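Local structure of glutamic acid/alanine-rich protein (Trypanosoma congolense, 2Y44) at residues C9-Q14 with S136-L141; Q14-E19 with K120-A125; K45-A50 with T59-A64. The protein is a surface protein of the parasite, present here as its helical ectodomain, and probably forms part of the coat on the trypanosome cell surface. All coordinates share one frame; numbering follows the deposited sequence.

Contact 1: residues C9-Q14 with S136-L141; sequences CDVARQ and SAFDAL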
# COMPACT_ATOMS: atom_id res chain seq x y z
N CYS A 9 -14.36 -15.92 2.08
CA CYS A 9 -12.98 -16.31 2.31
C CYS A 9 -12.00 -15.45 1.50
O CYS A 9 -11.00 -15.00 2.04
CB CYS A 9 -12.76 -17.79 1.96
SG CYS A 9 -11.04 -18.20 2.19
N ASP A 10 -12.29 -15.22 0.22
CA ASP A 10 -11.46 -14.36 -0.60
C ASP A 10 -11.37 -12.97 -0.01
O ASP A 10 -10.28 -12.38 0.03
CB ASP A 10 -11.99 -14.33 -2.03
CG ASP A 10 -11.92 -15.70 -2.72
OD1 ASP A 10 -11.18 -16.60 -2.25
OD2 ASP A 10 -12.52 -15.83 -3.82
N VAL A 11 -12.50 -12.43 0.46
CA VAL A 11 -12.44 -11.12 1.12
C VAL A 11 -11.54 -11.20 2.37
O VAL A 11 -10.69 -10.36 2.56
CB VAL A 11 -13.86 -10.64 1.50
CG1 VAL A 11 -13.82 -9.47 2.49
CG2 VAL A 11 -14.55 -10.19 0.23
N ALA A 12 -11.75 -12.22 3.21
CA ALA A 12 -10.96 -12.33 4.42
C ALA A 12 -9.45 -12.40 4.12
O ALA A 12 -8.66 -11.74 4.79
CB ALA A 12 -11.39 -13.55 5.23
N ARG A 13 -9.07 -13.14 3.08
CA ARG A 13 -7.62 -13.24 2.70
C ARG A 13 -7.05 -11.91 2.23
O ARG A 13 -5.89 -11.56 2.52
CB ARG A 13 -7.43 -14.31 1.60
CG ARG A 13 -7.72 -15.73 2.12
CD ARG A 13 -6.58 -16.65 1.71
NE ARG A 13 -6.63 -17.97 2.34
CZ ARG A 13 -7.22 -19.03 1.81
NH1 ARG A 13 -7.91 -18.92 0.67
NH2 ARG A 13 -7.10 -20.22 2.40
N GLN A 14 -7.86 -11.15 1.49
CA GLN A 14 -7.52 -9.77 1.14
C GLN A 14 -7.31 -8.88 2.37
O GLN A 14 -6.29 -8.22 2.49
CB GLN A 14 -8.55 -9.16 0.17
CG GLN A 14 -8.70 -9.92 -1.14
CD GLN A 14 -7.53 -9.71 -2.10
OE1 GLN A 14 -6.97 -10.67 -2.65
NE2 GLN A 14 -7.19 -8.46 -2.32
N SER A 136 -12.15 -6.10 -6.25
CA SER A 136 -12.79 -7.22 -6.91
C SER A 136 -13.40 -8.19 -5.91
O SER A 136 -14.55 -8.64 -6.08
CB SER A 136 -11.77 -7.94 -7.77
OG SER A 136 -11.41 -7.09 -8.86
N ALA A 137 -12.65 -8.45 -4.84
CA ALA A 137 -13.10 -9.39 -3.81
C ALA A 137 -14.41 -8.88 -3.16
O ALA A 137 -15.34 -9.65 -2.94
CB ALA A 137 -12.00 -9.61 -2.73
N PHE A 138 -14.47 -7.59 -2.85
CA PHE A 138 -15.69 -7.07 -2.25
C PHE A 138 -16.83 -7.05 -3.25
O PHE A 138 -17.97 -7.31 -2.88
CB PHE A 138 -15.46 -5.66 -1.67
CG PHE A 138 -14.91 -5.68 -0.27
CD1 PHE A 138 -15.77 -5.70 0.81
CD2 PHE A 138 -13.55 -5.68 -0.06
CE1 PHE A 138 -15.30 -5.76 2.12
CE2 PHE A 138 -13.06 -5.71 1.27
CZ PHE A 138 -13.94 -5.74 2.34
N ASP A 139 -16.56 -6.65 -4.51
CA ASP A 139 -17.58 -6.73 -5.61
C ASP A 139 -18.20 -8.15 -5.69
O ASP A 139 -19.41 -8.33 -5.87
CB ASP A 139 -16.97 -6.40 -6.98
CG ASP A 139 -16.82 -4.89 -7.24
OD1 ASP A 139 -17.32 -4.09 -6.42
OD2 ASP A 139 -16.20 -4.54 -8.27
N ALA A 140 -17.35 -9.17 -5.61
CA ALA A 140 -17.80 -10.55 -5.76
C ALA A 140 -18.72 -10.93 -4.63
O ALA A 140 -19.77 -11.53 -4.86
CB ALA A 140 -16.58 -11.51 -5.80
N LEU A 141 -18.34 -10.53 -3.42
CA LEU A 141 -19.19 -10.77 -2.26
C LEU A 141 -20.53 -10.00 -2.35
O LEU A 141 -21.59 -10.57 -2.14
CB LEU A 141 -18.46 -10.46 -0.95
CG LEU A 141 -19.24 -10.81 0.33
CD1 LEU A 141 -19.59 -12.34 0.42
CD2 LEU A 141 -18.35 -10.39 1.53

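Contact 2: residues Q14-E19 with K120-A125; sequences QLRALE and KKCTGA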
# COMPACT_ATOMS: atom_id res chain seq x y z
N GLN A 14 -7.86 -11.15 1.49
CA GLN A 14 -7.52 -9.77 1.14
C GLN A 14 -7.31 -8.88 2.37
O GLN A 14 -6.29 -8.22 2.49
CB GLN A 14 -8.55 -9.16 0.17
CG GLN A 14 -8.70 -9.92 -1.14
CD GLN A 14 -7.53 -9.71 -2.10
OE1 GLN A 14 -6.97 -10.67 -2.65
NE2 GLN A 14 -7.19 -8.46 -2.32
N LEU A 15 -8.30 -8.85 3.27
CA LEU A 15 -8.18 -8.11 4.51
C LEU A 15 -6.94 -8.52 5.32
O LEU A 15 -6.20 -7.69 5.83
CB LEU A 15 -9.45 -8.27 5.34
CG LEU A 15 -10.73 -7.66 4.76
CD1 LEU A 15 -11.93 -8.04 5.61
CD2 LEU A 15 -10.61 -6.13 4.56
N ARG A 16 -6.73 -9.82 5.49
CA ARG A 16 -5.56 -10.29 6.23
C ARG A 16 -4.21 -9.87 5.61
O ARG A 16 -3.17 -9.87 6.30
CB ARG A 16 -5.59 -11.82 6.36
CG ARG A 16 -6.78 -12.31 7.14
CD ARG A 16 -6.94 -13.79 6.93
NE ARG A 16 -8.16 -14.33 7.53
CZ ARG A 16 -8.64 -15.54 7.23
NH1 ARG A 16 -8.03 -16.31 6.30
NH2 ARG A 16 -9.77 -15.96 7.79
N ALA A 17 -4.22 -9.45 4.35
CA ALA A 17 -3.00 -9.12 3.65
C ALA A 17 -2.65 -7.64 3.78
O ALA A 17 -1.56 -7.25 3.38
CB ALA A 17 -3.07 -9.53 2.17
N LEU A 18 -3.55 -6.82 4.35
CA LEU A 18 -3.36 -5.36 4.29
C LEU A 18 -2.18 -4.88 5.15
O LEU A 18 -1.48 -3.97 4.77
CB LEU A 18 -4.62 -4.59 4.70
CG LEU A 18 -5.89 -4.75 3.86
CD1 LEU A 18 -7.09 -4.14 4.58
CD2 LEU A 18 -5.68 -4.17 2.48
N GLU A 19 -2.01 -5.45 6.35
CA GLU A 19 -0.84 -5.04 7.18
C GLU A 19 0.49 -5.28 6.43
O GLU A 19 1.35 -4.39 6.35
CB GLU A 19 -0.86 -5.78 8.54
CG GLU A 19 0.08 -5.18 9.56
CD GLU A 19 -0.23 -5.62 10.97
OE1 GLU A 19 -1.01 -6.60 11.17
OE2 GLU A 19 0.34 -5.00 11.90
N LYS A 120 -13.16 -23.86 7.22
CA LYS A 120 -12.02 -24.30 8.00
C LYS A 120 -10.72 -24.07 7.23
O LYS A 120 -9.71 -23.63 7.80
CB LYS A 120 -12.16 -25.77 8.39
CG LYS A 120 -10.99 -26.28 9.22
CD LYS A 120 -11.00 -27.81 9.27
CE LYS A 120 -9.96 -28.28 10.30
NZ LYS A 120 -10.14 -29.76 10.49
N LYS A 121 -10.73 -24.33 5.93
CA LYS A 121 -9.51 -24.21 5.15
C LYS A 121 -9.22 -22.74 4.81
O LYS A 121 -8.16 -22.42 4.30
CB LYS A 121 -9.56 -25.11 3.91
CG LYS A 121 -10.45 -24.62 2.80
CD LYS A 121 -9.62 -24.12 1.62
CE LYS A 121 -9.41 -22.60 1.70
NZ LYS A 121 -8.79 -22.04 0.48
N CYS A 122 -10.06 -21.83 5.29
CA CYS A 122 -9.80 -20.41 5.04
C CYS A 122 -8.79 -19.75 5.99
O CYS A 122 -9.10 -18.83 6.71
CB CYS A 122 -11.10 -19.59 4.95
SG CYS A 122 -10.73 -17.96 4.21
N THR A 123 -7.55 -20.22 5.95
CA THR A 123 -6.52 -19.68 6.81
C THR A 123 -5.54 -18.94 5.93
O THR A 123 -5.51 -19.13 4.72
CB THR A 123 -5.80 -20.81 7.59
OG1 THR A 123 -5.38 -21.83 6.69
CG2 THR A 123 -6.76 -21.46 8.61
N GLY A 124 -4.78 -18.02 6.52
CA GLY A 124 -3.76 -17.34 5.74
C GLY A 124 -4.25 -16.12 4.99
O GLY A 124 -5.47 -15.87 4.88
N ALA A 125 -3.29 -15.40 4.44
CA ALA A 125 -3.51 -14.13 3.76
C ALA A 125 -3.27 -14.29 2.26
O ALA A 125 -2.49 -15.18 1.83
CB ALA A 125 -2.55 -13.04 4.35

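Contact 3: residues K45-A50 with T59-A64; sequences KAVERA and TATEAA. Unlike the reference sequence in segment 59-64: Thr-59 (reference Ala).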
# COMPACT_ATOMS: atom_id res chain seq x y z
N LYS A 45 27.96 17.45 -3.20
CA LYS A 45 29.41 17.25 -3.33
C LYS A 45 29.94 17.77 -4.65
O LYS A 45 30.99 18.46 -4.69
CB LYS A 45 29.77 15.77 -3.14
CG LYS A 45 29.56 15.33 -1.72
CD LYS A 45 29.92 13.84 -1.54
CE LYS A 45 31.10 13.38 -2.38
NZ LYS A 45 31.49 11.97 -1.93
N ALA A 46 29.19 17.52 -5.72
CA ALA A 46 29.57 18.01 -7.05
C ALA A 46 29.65 19.55 -7.07
O ALA A 46 30.55 20.11 -7.71
CB ALA A 46 28.61 17.48 -8.12
N VAL A 47 28.76 20.22 -6.36
CA VAL A 47 28.82 21.69 -6.22
C VAL A 47 30.10 22.16 -5.53
O VAL A 47 30.78 23.06 -6.00
CB VAL A 47 27.63 22.27 -5.40
CG1 VAL A 47 27.91 23.74 -5.07
CG2 VAL A 47 26.33 22.08 -6.16
N GLU A 48 30.49 21.47 -4.48
CA GLU A 48 31.71 21.84 -3.77
C GLU A 48 32.96 21.56 -4.59
O GLU A 48 33.96 22.26 -4.44
CB GLU A 48 31.84 21.09 -2.43
CG GLU A 48 30.72 21.42 -1.42
CD GLU A 48 30.66 22.87 -1.14
OE1 GLU A 48 31.72 23.50 -1.10
OE2 GLU A 48 29.53 23.42 -1.02
N ARG A 49 32.94 20.47 -5.36
CA ARG A 49 34.06 20.13 -6.25
C ARG A 49 34.23 21.23 -7.30
O ARG A 49 35.37 21.64 -7.61
CB ARG A 49 33.81 18.77 -6.94
CG ARG A 49 33.80 17.58 -5.90
CD ARG A 49 35.15 16.93 -5.76
NE ARG A 49 35.30 16.03 -4.59
CZ ARG A 49 34.92 14.76 -4.58
NH1 ARG A 49 34.26 14.28 -5.64
NH2 ARG A 49 35.20 13.97 -3.54
N ALA A 50 33.10 21.72 -7.79
CA ALA A 50 33.05 22.82 -8.76
C ALA A 50 33.57 24.10 -8.15
O ALA A 50 34.38 24.82 -8.76
CB ALA A 50 31.59 23.02 -9.27
N THR A 59 26.08 25.51 -13.13
CA THR A 59 25.37 24.32 -13.56
C THR A 59 25.28 23.28 -12.44
O THR A 59 24.24 22.68 -12.24
CB THR A 59 25.89 23.73 -14.89
OG1 THR A 59 26.97 22.83 -14.65
CG2 THR A 59 26.40 24.84 -15.81
N ALA A 60 26.35 23.12 -11.66
CA ALA A 60 26.29 22.14 -10.55
C ALA A 60 25.24 22.59 -9.55
O ALA A 60 24.49 21.78 -9.00
CB ALA A 60 27.64 22.01 -9.85
N THR A 61 25.21 23.90 -9.28
CA THR A 61 24.31 24.42 -8.24
C THR A 61 22.86 24.21 -8.68
O THR A 61 21.99 23.82 -7.90
CB THR A 61 24.60 25.92 -8.01
OG1 THR A 61 25.95 26.06 -7.54
CG2 THR A 61 23.65 26.53 -7.03
N GLU A 62 22.59 24.42 -9.97
CA GLU A 62 21.22 24.30 -10.45
C GLU A 62 20.80 22.85 -10.38
O GLU A 62 19.69 22.54 -9.94
CB GLU A 62 21.17 24.83 -11.89
CG GLU A 62 21.47 26.31 -11.91
CD GLU A 62 22.13 26.79 -13.18
OE1 GLU A 62 22.10 26.06 -14.19
OE2 GLU A 62 22.70 27.90 -13.12
N ALA A 63 21.73 21.96 -10.70
CA ALA A 63 21.42 20.55 -10.64
C ALA A 63 21.18 20.12 -9.19
O ALA A 63 20.25 19.37 -8.93
CB ALA A 63 22.52 19.71 -11.30
N ALA A 64 22.02 20.60 -8.26
CA ALA A 64 21.86 20.25 -6.84
C ALA A 64 20.54 20.75 -6.24
O ALA A 64 19.88 20.05 -5.46
CB ALA A 64 23.07 20.70 -6.02

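Contact 1: residues C9-Q14 with S136-L141
Val-11 of helix 2-16 pushes its two methyl groups into helix 131-144 in different directions, and Ala-137, Phe-138 and Leu-141 receive them. With chi1 at 166°, CG1 lies opposite the backbone N and is aimed at the phenyl ring, while CG2 is left to face the backbone of the partner helix. Val-11 CG1 stands over one face of the Phe-138 ring, 4.1 Å from its centroid, and is displaced toward the rim, where CZ is its nearest atom. This is a CH-pi contact, and the two side chains cross at about a right angle. CG2 settles against the main chain, 3.3 Å from Val-11 CG2 to Ala-137 O, a carbonyl that also accepts the helical bond from Leu-141 N. The same methyl touches Ala-137 CB and, at 4.0 Å, Val-11 CG2 meets CD2 of Leu-141, so that it lies between two residues one helical turn apart.

The CB of Ala-137 points toward helix 2-16, and its small size allows the backbones to come close: Val-11 CA and Ala-137 CA are 5.3 Å apart. The same methyl also meets the aliphatic part of Gln-14, with 3.7 Å between Gln-14 CG and Ala-137 CB. The Gln-14 chain bends at chi2, and its amide NE2 is hydrogen-bonded to Ser-133 OG, one turn before Ala-137. Beyond the pair, Phe-138 also packs on Leu-15 and on Ile-152 and Phe-159 of helix 149-183, tying a third helix into the same apolar layer. The local axes approach to 8.7 Å at 155°, the close antiparallel packing of a helical bundle, built here on alanine and valine in the end of the ectodomain that carries the Cys-9–Cys-122 disulfide.

Contact 2: residues Q14-E19 with K120-A125
Arg-16 reaches along the loop 120-125 and gives its guanidinium to two main-chain carbonyls. NH1 serves both: Arg-16 NH1 donates to Cys-122 O at 2.8 Å and to Gly-124 O at 3.0 Å. The second bond is the straighter, 163° at the hydrogen, and its acceptor lies in the guanidinium plane. NH1 approaches Cys-122 O from above the carbonyl plane, and the same oxygen takes a further, weak bond from Arg-16 NH2. The side chain is extended from CG to NE, which carries the charged group past Gly-124 as far as the inverse gamma turn centred on Cys-122. NH2 also forms a salt bridge with Asp-100 of helix 57-107. At the base of the side chain the contact is apolar: Ala-125 CB sits 3.8 Å from Arg-16 CB, and Ala-17 CB lies 4.2 Å from Ala-125 CB.

The loop between helices 113-120 and 131-144 thus has carbonyls satisfied by arginine rather than by regular secondary structure. With Asp-100 probably balancing the charge, one guanidinium links the loop to helix 57-107, next to the disulfide of Cys-122.

Contact 3: residues K45-A50 with T59-A64
Apolar packing between Val-47 and the alanines Ala-60 and Ala-64 makes up most of this contact. Val-47 lies nearly level with Ala-60, their CA atoms 5.0 Å apart, and its CG2 methyl packs against both alanines, which are one helical turn apart. The nearer methyl belongs to Ala-64, 3.5 Å from its CB to Val-47 CG2. Ala-60 CB, pointing toward helix 18-53, is touched by the same valine methyl and also, at 4.1 Å, meets Ala-50 CB. Ala-64 in turn rests on Ala-43 and Glu-44, continuing the packing one turn back along helix 18-53.

Contacts with the main chain form a second group. Val-47 CG2 comes within 3.4 Å of Ala-60 O, an oxygen already accepting the helical bond from Ala-64 N, and it also touches CA of Thr-61. Chi1 of Val-47 is 169°, an angle that turns CG2 toward the partner backbone and leaves CG1 near the Thr-61 hydroxyl, the two side chains meeting at a slant.

The polar group at the border is that hydroxyl, 3.9 Å from Thr-61 OG1 to Val-47 CG1, which is a packing distance. It is hydrogen-bonded to Val-57 O, in its own helix one turn earlier.

The two helices run antiparallel at 167°, with local axes 8.4 Å apart; the predicted coiled coil takes in all of 45-50 and only the start of 59-64. With small methyl groups between them and the one hydroxyl at the border, that of Thr-61, bonded within its own helix, the arms of this hairpin are held together here by close apolar packing.

From the N terminus, helix 2-16 enters contact 1 and, with Arg-16 and Ala-17 just before helix 18-53 gets under way, contact 2; the two segments overlap at Gln-14. Helix 18-53 runs to the far end of the molecule, where contact 3 closes a short loop with the start of helix 57-107. That helix returns, and the loop after helix 113-120 completes contact 2; helix 131-144 completes contact 1. The three closures are nested, 3 inside 2 inside 1. Contacts 1 and 2 are joined by the Cys-9–Cys-122 disulfide and by a probable hydrogen bond from Arg-13 NE to Thr-123 O, whereas the centre of contact 3 is about 52 Å from that of contact 1 and 50 Å from that of contact 2.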